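PDB 4GNX: putative uncharacterized protein from Ustilago maydis, which binds single-stranded DNA as the OB-fold-containing, zinc-bearing large subunit of the trimeric replication protein A, probably protecting DNA strands exposed during replication and repair. Local coordinates for residues 14-28 and 65-79. Residues are numbered along the deposited sequence; the frame is centred on the assembly and turned at random.
Sequences NRWTIKARVTSKSDI and YPLLQENHVYLISKA
Strands 17-25 and 73-77 pair antiparallel, with Ile18-Ile76 and Ala20-Tyr74 as hydrogen-bonded pairs and their segment axes 138° apart, a departure from antiparallel consistent with the twisted strands of an OB-fold barrel. The pairing runs on into the type II turn Gln69-His72, where Val22 N bonds to His72 O and Asn71 N to Val22 O at 2.6 Å. Arg21 reaches back over the same turn: NE donates to Asn71 O at 3.0 Å, with a nearly straight N-H but from above the carbonyl plane, while Val73 CG2 covers one guanidinium face. Farther along, Lys25 extends with CG opposite its backbone N (chi1 178°) and bends at chi3, which brings the ammonium to two carbonyls; NZ donates to Leu68 O and to Tyr65 O, each at 2.7 Å. The same NZ stands 3.7 Å from the Tyr65 ring centroid, only 8° off the normal, a cation-pi contact. Ile28 CD1 lies over the opposite face, a CH-pi contact 3.7 Å from that centroid, and the ring is sandwiched between ammonium and methyl. At the other end, Thr17 OG1 and Ser77 OG share a hydrogen bond of 2.6 Å. On the buried side, where Ile18, Ala20, Tyr74 and Ile76 point, the Tyr74 ring is met by Val22 CG2, 3.7 Å from Tyr74 CE1, and Leu68 CD2 sits over the ring centre. This buried layer continues into the barrel, where Ile18 and Ala79 touch Ile97 of strand 95-99 and Tyr74 touches Ile105 of strand 104-107; strand 39-46 pairs with the far side of strand 17-30, and its Phe41 meets Tyr65 edge-to-face.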
ATOM      1  N   ASN C  14     -27.651 -25.438  -9.935  1.00 63.39           N
ATOM      2  CA  ASN C  14     -28.565 -24.992  -8.886  1.00 66.85           C
ATOM      3  C   ASN C  14     -28.990 -26.067  -7.900  1.00 68.94           C
ATOM      4  O   ASN C  14     -29.355 -25.754  -6.768  1.00 70.11           O
ATOM      5  CB  ASN C  14     -29.787 -24.315  -9.496  1.00 72.78           C
ATOM      6  CG  ASN C  14     -29.437 -23.021 -10.203  1.00 75.43           C
ATOM      7  OD1 ASN C  14     -28.416 -22.388  -9.894  1.00 73.90           O
ATOM      8  ND2 ASN C  14     -30.274 -22.621 -11.166  1.00 79.87           N
ATOM      9  N   ARG C  15     -28.946 -27.322  -8.332  1.00 69.86           N
ATOM     10  CA  ARG C  15     -29.216 -28.445  -7.454  1.00 70.61           C
ATOM     11  C   ARG C  15     -27.917 -28.839  -6.748  1.00 68.18           C
ATOM     12  O   ARG C  15     -27.108 -29.571  -7.317  1.00 71.56           O
ATOM     13  CB  ARG C  15     -29.777 -29.624  -8.260  1.00 75.15           C
ATOM     14  CG  ARG C  15     -30.339 -30.750  -7.402  1.00 79.45           C
ATOM     15  CD  ARG C  15     -30.680 -31.991  -8.208  1.00 83.99           C
ATOM     16  NE  ARG C  15     -32.036 -31.965  -8.752  1.00 89.35           N
ATOM     17  CZ  ARG C  15     -33.138 -32.268  -8.058  1.00 95.24           C
ATOM     18  NH1 ARG C  15     -33.063 -32.602  -6.768  1.00 95.67           N
ATOM     19  NH2 ARG C  15     -34.328 -32.229  -8.648  1.00 98.98           N
ATOM     20  N   TRP C  16     -27.702 -28.347  -5.525  1.00 63.70           N
ATOM     21  CA  TRP C  16     -26.513 -28.747  -4.748  1.00 60.49           C
ATOM     22  C   TRP C  16     -26.692 -28.694  -3.259  1.00 59.58           C
ATOM     23  O   TRP C  16     -27.518 -27.929  -2.742  1.00 59.62           O
ATOM     24  CB  TRP C  16     -25.274 -27.943  -5.155  1.00 56.53           C
ATOM     25  CG  TRP C  16     -25.404 -26.459  -4.899  1.00 53.78           C
ATOM     26  CD1 TRP C  16     -25.771 -25.465  -5.812  1.00 53.66           C
ATOM     27  CD2 TRP C  16     -25.192 -25.748  -3.630  1.00 51.60           C
ATOM     28  NE1 TRP C  16     -25.788 -24.226  -5.213  1.00 51.66           N
ATOM     29  CE2 TRP C  16     -25.455 -24.324  -3.907  1.00 50.93           C
ATOM     30  CE3 TRP C  16     -24.816 -26.126  -2.353  1.00 50.58           C
ATOM     31  CZ2 TRP C  16     -25.348 -23.357  -2.923  1.00 49.42           C
ATOM     32  CZ3 TRP C  16     -24.705 -25.139  -1.373  1.00 49.02           C
ATOM     33  CH2 TRP C  16     -24.967 -23.789  -1.651  1.00 48.39           C
ATOM     34  N   THR C  17     -25.899 -29.518  -2.572  1.00 59.42           N
ATOM     35  CA  THR C  17     -25.760 -29.506  -1.113  1.00 59.28           C
ATOM     36  C   THR C  17     -24.283 -29.615  -0.713  1.00 56.35           C
ATOM     37  O   THR C  17     -23.539 -30.411  -1.283  1.00 57.15           O
ATOM     38  CB  THR C  17     -26.522 -30.683  -0.477  1.00 64.87           C
ATOM     39  OG1 THR C  17     -27.932 -30.445  -0.560  1.00 67.91           O
ATOM     40  CG2 THR C  17     -26.141 -30.860   0.980  1.00 65.63           C
ATOM     41  N   ILE C  18     -23.858 -28.826   0.265  1.00 53.49           N
ATOM     42  CA  ILE C  18     -22.488 -28.957   0.752  1.00 52.20           C
ATOM     43  C   ILE C  18     -22.438 -29.413   2.201  1.00 54.08           C
ATOM     44  O   ILE C  18     -23.346 -29.119   2.979  1.00 55.60           O
ATOM     45  CB  ILE C  18     -21.649 -27.664   0.565  1.00 48.25           C
ATOM     46  CG1 ILE C  18     -22.260 -26.484   1.326  1.00 46.70           C
ATOM     47  CG2 ILE C  18     -21.444 -27.353  -0.917  1.00 46.29           C
ATOM     48  CD1 ILE C  18     -21.421 -25.225   1.219  1.00 44.32           C
ATOM     49  N   LYS C  19     -21.380 -30.137   2.545  1.00 55.27           N
ATOM     50  CA  LYS C  19     -21.101 -30.502   3.927  1.00 58.89           C
ATOM     51  C   LYS C  19     -19.848 -29.748   4.366  1.00 57.57           C
ATOM     52  O   LYS C  19     -18.746 -30.031   3.891  1.00 57.75           O
ATOM     53  CB  LYS C  19     -20.876 -32.007   4.020  1.00 65.07           C
ATOM     54  CG  LYS C  19     -21.614 -32.691   5.167  1.00 70.81           C
ATOM     55  CD  LYS C  19     -20.680 -33.106   6.297  1.00 74.50           C
ATOM     56  CE  LYS C  19     -20.122 -34.518   6.128  1.00 80.04           C
ATOM     57  NZ  LYS C  19     -20.654 -35.516   7.110  1.00 86.03           N
ATOM     58  N   ALA C  20     -20.010 -28.768   5.253  1.00 56.83           N
ATOM     59  CA  ALA C  20     -18.896 -27.881   5.616  1.00 54.92           C
ATOM     60  C   ALA C  20     -18.885 -27.487   7.096  1.00 57.11           C
ATOM     61  O   ALA C  20     -19.953 -27.425   7.729  1.00 59.02           O
ATOM     62  CB  ALA C  20     -18.942 -26.639   4.752  1.00 50.53           C
ATOM     63  N   ARG C  21     -17.700 -27.214   7.660  1.00 56.95           N
ATOM     64  CA  ARG C  21     -17.686 -26.659   9.016  1.00 58.42           C
ATOM     65  C   ARG C  21     -17.453 -25.168   9.034  1.00 54.54           C
ATOM     66  O   ARG C  21     -16.671 -24.650   8.247  1.00 52.99           O
ATOM     67  CB  ARG C  21     -16.772 -27.408  10.002  1.00 63.53           C
ATOM     68  CG  ARG C  21     -15.309 -27.020  10.004  1.00 63.83           C
ATOM     69  CD  ARG C  21     -14.631 -27.258  11.354  1.00 68.30           C
ATOM     70  NE  ARG C  21     -15.113 -28.410  12.127  1.00 73.29           N
ATOM     71  CZ  ARG C  21     -14.902 -29.687  11.816  1.00 76.81           C
ATOM     72  NH1 ARG C  21     -14.240 -30.013  10.710  1.00 75.74           N
ATOM     73  NH2 ARG C  21     -15.374 -30.646  12.605  1.00 81.64           N
ATOM     74  N   VAL C  22     -18.164 -24.488   9.925  1.00 54.96           N
ATOM     75  CA  VAL C  22     -18.028 -23.051  10.099  1.00 52.28           C
ATOM     76  C   VAL C  22     -16.720 -22.778  10.810  1.00 53.35           C
ATOM     77  O   VAL C  22     -16.537 -23.188  11.941  1.00 55.34           O
ATOM     78  CB  VAL C  22     -19.157 -22.454  10.951  1.00 53.31           C
ATOM     79  CG1 VAL C  22     -18.946 -20.958  11.079  1.00 51.72           C
ATOM     80  CG2 VAL C  22     -20.523 -22.755  10.347  1.00 52.87           C
ATOM     81  N   THR C  23     -15.808 -22.092  10.132  1.00 52.51           N
ATOM     82  CA  THR C  23     -14.538 -21.746  10.736  1.00 52.57           C
ATOM     83  C   THR C  23     -14.590 -20.395  11.424  1.00 53.46           C
ATOM     84  O   THR C  23     -13.878 -20.191  12.400  1.00 57.24           O
ATOM     85  CB  THR C  23     -13.432 -21.701   9.708  1.00 50.31           C
ATOM     86  OG1 THR C  23     -13.773 -20.718   8.734  1.00 47.38           O
ATOM     87  CG2 THR C  23     -13.282 -23.054   9.058  1.00 50.81           C
ATOM     88  N   SER C  24     -15.405 -19.466  10.916  1.00 51.07           N
ATOM     89  CA  SER C  24     -15.600 -18.179  11.592  1.00 51.39           C
ATOM     90  C   SER C  24     -16.914 -17.540  11.221  1.00 49.89           C
ATOM     91  O   SER C  24     -17.479 -17.807  10.162  1.00 50.03           O
ATOM     92  CB  SER C  24     -14.492 -17.202  11.245  1.00 52.19           C
ATOM     93  OG  SER C  24     -14.692 -16.723   9.931  1.00 51.95           O
ATOM     94  N   LYS C  25     -17.368 -16.651  12.085  1.00 49.76           N
ATOM     95  CA  LYS C  25     -18.680 -16.053  11.969  1.00 48.89           C
ATOM     96  C   LYS C  25     -18.581 -14.589  12.350  1.00 49.46           C
ATOM     97  O   LYS C  25     -17.943 -14.230  13.331  1.00 52.50           O
ATOM     98  CB  LYS C  25     -19.653 -16.789  12.901  1.00 51.01           C
ATOM     99  CG  LYS C  25     -21.082 -16.244  12.940  1.00 51.11           C
ATOM    100  CD  LYS C  25     -22.102 -17.282  13.430  1.00 52.49           C
ATOM    101  CE  LYS C  25     -22.476 -17.103  14.896  1.00 56.10           C
ATOM    102  NZ  LYS C  25     -23.848 -17.583  15.228  1.00 57.64           N
ATOM    103  N   SER C  26     -19.203 -13.731  11.567  1.00 48.32           N
ATOM    104  CA  SER C  26     -19.143 -12.311  11.837  1.00 49.65           C
ATOM    105  C   SER C  26     -20.136 -11.990  12.934  1.00 53.80           C
ATOM    106  O   SER C  26     -21.029 -12.785  13.214  1.00 55.24           O
ATOM    107  CB  SER C  26     -19.551 -11.554  10.592  1.00 46.62           C
ATOM    108  OG  SER C  26     -20.947 -11.678  10.422  1.00 46.09           O
ATOM    109  N   ASP C  27     -19.986 -10.821  13.549  1.00 56.95           N
ATOM    110  CA  ASP C  27     -21.090 -10.221  14.288  1.00 59.76           C
ATOM    111  C   ASP C  27     -22.220  -9.847  13.328  1.00 59.28           C
ATOM    112  O   ASP C  27     -22.105  -9.999  12.100  1.00 56.38           O
ATOM    113  CB  ASP C  27     -20.616  -8.995  15.066  1.00 63.41           C
ATOM    114  CG  ASP C  27     -19.716  -9.362  16.236  1.00 66.75           C
ATOM    115  OD1 ASP C  27     -19.542 -10.580  16.463  1.00 67.15           O
ATOM    116  OD2 ASP C  27     -19.184  -8.449  16.926  1.00 69.28           O
ATOM    117  N   ILE C  28     -23.322  -9.377  13.888  1.00 61.84           N
ATOM    118  CA  ILE C  28     -24.404  -8.886  13.063  1.00 62.39           C
ATOM    119  C   ILE C  28     -24.140  -7.417  12.742  1.00 65.55           C
ATOM    120  O   ILE C  28     -23.959  -6.591  13.637  1.00 68.38           O
ATOM    121  CB  ILE C  28     -25.760  -9.122  13.734  1.00 63.33           C
ATOM    122  CG1 ILE C  28     -26.047 -10.624  13.754  1.00 61.94           C
ATOM    123  CG2 ILE C  28     -26.857  -8.370  13.006  1.00 64.78           C
ATOM    124  CD1 ILE C  28     -27.134 -11.043  14.723  1.00 66.02           C
ATOM    125  N   TYR C  65     -28.572 -17.026  11.870  1.00 66.46           N
ATOM    126  CA  TYR C  65     -27.519 -16.576  12.770  1.00 65.60           C
ATOM    127  C   TYR C  65     -27.476 -17.451  14.018  1.00 67.33           C
ATOM    128  O   TYR C  65     -26.407 -17.962  14.366  1.00 66.14           O
ATOM    129  CB  TYR C  65     -27.619 -15.096  13.147  1.00 66.86           C
ATOM    130  CG  TYR C  65     -26.427 -14.646  13.968  1.00 67.43           C
ATOM    131  CD1 TYR C  65     -25.236 -14.259  13.344  1.00 65.68           C
ATOM    132  CD2 TYR C  65     -26.470 -14.643  15.362  1.00 69.64           C
ATOM    133  CE1 TYR C  65     -24.131 -13.858  14.086  1.00 66.16           C
ATOM    134  CE2 TYR C  65     -25.369 -14.250  16.111  1.00 70.82           C
ATOM    135  CZ  TYR C  65     -24.204 -13.859  15.470  1.00 69.44           C
ATOM    136  OH  TYR C  65     -23.105 -13.465  16.203  1.00 71.16           O
ATOM    137  N   PRO C  66     -28.637 -17.646  14.681  1.00 70.14           N
ATOM    138  CA  PRO C  66     -28.627 -18.506  15.863  1.00 72.74           C
ATOM    139  C   PRO C  66     -28.198 -19.917  15.500  1.00 71.73           C
ATOM    140  O   PRO C  66     -27.472 -20.553  16.251  1.00 73.99           O
ATOM    141  CB  PRO C  66     -30.090 -18.501  16.311  1.00 76.34           C
ATOM    142  CG  PRO C  66     -30.664 -17.254  15.738  1.00 75.61           C
ATOM    143  CD  PRO C  66     -29.985 -17.114  14.413  1.00 71.47           C
ATOM    144  N   LEU C  67     -28.609 -20.370  14.326  1.00 69.82           N
ATOM    145  CA  LEU C  67     -28.425 -21.751  13.896  1.00 70.34           C
ATOM    146  C   LEU C  67     -26.981 -22.183  13.627  1.00 67.70           C
ATOM    147  O   LEU C  67     -26.650 -23.356  13.761  1.00 68.90           O
ATOM    148  CB  LEU C  67     -29.289 -22.004  12.654  1.00 69.81           C
ATOM    149  CG  LEU C  67     -29.389 -23.386  12.009  1.00 70.28           C
ATOM    150  CD1 LEU C  67     -29.759 -24.467  13.019  1.00 75.45           C
ATOM    151  CD2 LEU C  67     -30.406 -23.336  10.883  1.00 69.67           C
ATOM    152  N   LEU C  68     -26.123 -21.248  13.235  1.00 65.03           N
ATOM    153  CA  LEU C  68     -24.771 -21.622  12.815  1.00 62.86           C
ATOM    154  C   LEU C  68     -23.737 -21.257  13.868  1.00 63.53           C
ATOM    155  O   LEU C  68     -23.657 -20.105  14.292  1.00 63.04           O
ATOM    156  CB  LEU C  68     -24.424 -20.970  11.473  1.00 59.43           C
ATOM    157  CG  LEU C  68     -25.189 -21.374  10.210  1.00 58.94           C
ATOM    158  CD1 LEU C  68     -24.994 -20.314   9.135  1.00 55.87           C
ATOM    159  CD2 LEU C  68     -24.746 -22.741   9.706  1.00 59.33           C
ATOM    160  N   GLN C  69     -22.944 -22.236  14.288  1.00 65.60           N
ATOM    161  CA  GLN C  69     -21.997 -22.027  15.381  1.00 68.72           C
ATOM    162  C   GLN C  69     -20.613 -22.522  15.002  1.00 67.48           C
ATOM    163  O   GLN C  69     -20.481 -23.592  14.408  1.00 68.28           O
ATOM    164  CB  GLN C  69     -22.496 -22.714  16.656  1.00 74.53           C
ATOM    165  CG  GLN C  69     -23.732 -22.067  17.255  1.00 78.07           C
ATOM    166  CD  GLN C  69     -24.308 -22.869  18.408  1.00 89.35           C
ATOM    167  OE1 GLN C  69     -23.701 -23.844  18.879  1.00 94.68           O
ATOM    168  NE2 GLN C  69     -25.491 -22.464  18.878  1.00 92.85           N
ATOM    169  N   GLU C  70     -19.583 -21.749  15.349  1.00 66.50           N
ATOM    170  CA  GLU C  70     -18.214 -22.072  14.925  1.00 65.91           C
ATOM    171  C   GLU C  70     -17.725 -23.475  15.285  1.00 67.08           C
ATOM    172  O   GLU C  70     -18.024 -24.006  16.343  1.00 70.70           O
ATOM    173  CB  GLU C  70     -17.172 -20.997  15.304  1.00 68.11           C
ATOM    174  CG  GLU C  70     -17.650 -19.828  16.159  1.00 72.33           C
ATOM    175  CD  GLU C  70     -16.805 -18.569  15.954  1.00 73.20           C
ATOM    176  OE1 GLU C  70     -16.739 -18.063  14.809  1.00 70.38           O
ATOM    177  OE2 GLU C  70     -16.203 -18.077  16.939  1.00 77.61           O
ATOM    178  N   ASN C  71     -17.010 -24.067  14.338  1.00 64.56           N
ATOM    179  CA  ASN C  71     -16.390 -25.364  14.476  1.00 67.34           C
ATOM    180  C   ASN C  71     -17.377 -26.524  14.374  1.00 69.66           C
ATOM    181  O   ASN C  71     -16.973 -27.693  14.349  1.00 72.59           O
ATOM    182  CB  ASN C  71     -15.562 -25.431  15.756  1.00 71.24           C
ATOM    183  CG  ASN C  71     -14.450 -26.443  15.668  1.00 73.87           C
ATOM    184  OD1 ASN C  71     -13.836 -26.618  14.610  1.00 71.96           O
ATOM    185  ND2 ASN C  71     -14.187 -27.124  16.773  1.00 78.61           N
ATOM    186  N   HIS C  72     -18.664 -26.194  14.299  1.00 68.53           N
ATOM    187  CA  HIS C  72     -19.710 -27.183  14.038  1.00 70.54           C
ATOM    188  C   HIS C  72     -19.874 -27.383  12.551  1.00 67.04           C
ATOM    189  O   HIS C  72     -19.500 -26.512  11.769  1.00 62.23           O
ATOM    190  CB  HIS C  72     -21.025 -26.752  14.675  1.00 71.92           C
ATOM    191  CG  HIS C  72     -21.013 -26.775  16.185  1.00 75.96           C
ATOM    192  ND1 HIS C  72     -21.634 -27.730  16.896  1.00 81.21           N
ATOM    193  CD2 HIS C  72     -20.430 -25.913  17.110  1.00 76.33           C
ATOM    194  CE1 HIS C  72     -21.461 -27.496  18.211  1.00 84.80           C
ATOM    195  NE2 HIS C  72     -20.724 -26.383  18.340  1.00 81.61           N
ATOM    196  N   VAL C  73     -20.442 -28.526  12.163  1.00 69.91           N
ATOM    197  CA  VAL C  73     -20.489 -28.991  10.764  1.00 68.38           C
ATOM    198  C   VAL C  73     -21.922 -29.067  10.249  1.00 68.69           C
ATOM    199  O   VAL C  73     -22.793 -29.617  10.919  1.00 73.25           O
ATOM    200  CB  VAL C  73     -19.852 -30.390  10.625  1.00 72.16           C
ATOM    201  CG1 VAL C  73     -20.128 -30.993   9.254  1.00 71.09           C
ATOM    202  CG2 VAL C  73     -18.357 -30.330  10.900  1.00 72.54           C
ATOM    203  N   TYR C  74     -22.160 -28.543   9.050  1.00 64.68           N
ATOM    204  CA  TYR C  74     -23.527 -28.425   8.558  1.00 64.82           C
ATOM    205  C   TYR C  74     -23.743 -28.884   7.120  1.00 64.61           C
ATOM    206  O   TYR C  74     -22.830 -28.858   6.289  1.00 62.56           O
ATOM    207  CB  TYR C  74     -23.998 -26.980   8.683  1.00 61.39           C
ATOM    208  CG  TYR C  74     -23.938 -26.404  10.079  1.00 62.08           C
ATOM    209  CD1 TYR C  74     -22.747 -25.890  10.593  1.00 60.26           C
ATOM    210  CD2 TYR C  74     -25.081 -26.345  10.877  1.00 64.92           C
ATOM    211  CE1 TYR C  74     -22.694 -25.347  11.867  1.00 61.61           C
ATOM    212  CE2 TYR C  74     -25.035 -25.797  12.150  1.00 66.13           C
ATOM    213  CZ  TYR C  74     -23.838 -25.301  12.639  1.00 64.34           C
ATOM    214  OH  TYR C  74     -23.780 -24.761  13.900  1.00 66.12           O
ATOM    215  N   LEU C  75     -24.975 -29.312   6.859  1.00 67.36           N
ATOM    216  CA  LEU C  75     -25.488 -29.554   5.523  1.00 66.70           C
ATOM    217  C   LEU C  75     -26.183 -28.280   5.116  1.00 65.05           C
ATOM    218  O   LEU C  75     -27.197 -27.900   5.717  1.00 66.47           O
ATOM    219  CB  LEU C  75     -26.534 -30.669   5.537  1.00 71.99           C
ATOM    220  CG  LEU C  75     -26.090 -32.123   5.411  1.00 75.52           C
ATOM    221  CD1 LEU C  75     -26.991 -33.016   6.254  1.00 81.97           C
ATOM    222  CD2 LEU C  75     -26.096 -32.554   3.954  1.00 74.49           C
ATOM    223  N   ILE C  76     -25.633 -27.623   4.099  1.00 62.26           N
ATOM    224  CA  ILE C  76     -26.207 -26.398   3.571  1.00 59.58           C
ATOM    225  C   ILE C  76     -26.635 -26.639   2.128  1.00 60.14           C
ATOM    226  O   ILE C  76     -25.950 -27.335   1.363  1.00 58.51           O
ATOM    227  CB  ILE C  76     -25.209 -25.237   3.664  1.00 56.07           C
ATOM    228  CG1 ILE C  76     -24.743 -25.056   5.108  1.00 56.19           C
ATOM    229  CG2 ILE C  76     -25.826 -23.947   3.134  1.00 54.62           C
ATOM    230  CD1 ILE C  76     -23.382 -24.400   5.217  1.00 53.58           C
ATOM    231  N   SER C  77     -27.772 -26.057   1.765  1.00 62.29           N
ATOM    232  CA  SER C  77     -28.445 -26.407   0.525  1.00 65.05           C
ATOM    233  C   SER C  77     -29.369 -25.306   0.031  1.00 65.98           C
ATOM    234  O   SER C  77     -30.045 -24.649   0.821  1.00 67.10           O
ATOM    235  CB  SER C  77     -29.272 -27.678   0.742  1.00 70.11           C
ATOM    236  OG  SER C  77     -29.525 -28.333  -0.481  1.00 71.13           O
ATOM    237  N   LYS C  78     -29.392 -25.131  -1.287  1.00 67.17           N
ATOM    238  CA  LYS C  78     -30.359 -24.268  -1.977  1.00 68.83           C
ATOM    239  C   LYS C  78     -30.194 -22.793  -1.618  1.00 63.47           C
ATOM    240  O   LYS C  78     -31.105 -22.153  -1.075  1.00 63.76           O
ATOM    241  CB  LYS C  78     -31.798 -24.762  -1.762  1.00 77.38           C
ATOM    242  CG  LYS C  78     -32.566 -24.921  -3.057  1.00 84.43           C
ATOM    243  CD  LYS C  78     -33.387 -26.206  -3.052  1.00 96.38           C
ATOM    244  CE  LYS C  78     -34.101 -26.452  -4.387  1.00104.31           C
ATOM    245  NZ  LYS C  78     -33.144 -26.554  -5.529  1.00104.48           N
ATOM    246  N   ALA C  79     -29.002 -22.293  -1.950  1.00 59.02           N
ATOM    247  CA  ALA C  79     -28.561 -20.912  -1.761  1.00 54.59           C
ATOM    248  C   ALA C  79     -27.889 -20.404  -3.051  1.00 52.44           C
ATOM    249  O   ALA C  79     -27.457 -21.199  -3.882  1.00 51.12           O
ATOM    250  CB  ALA C  79     -27.583 -20.856  -0.607  1.00 50.87           C
TER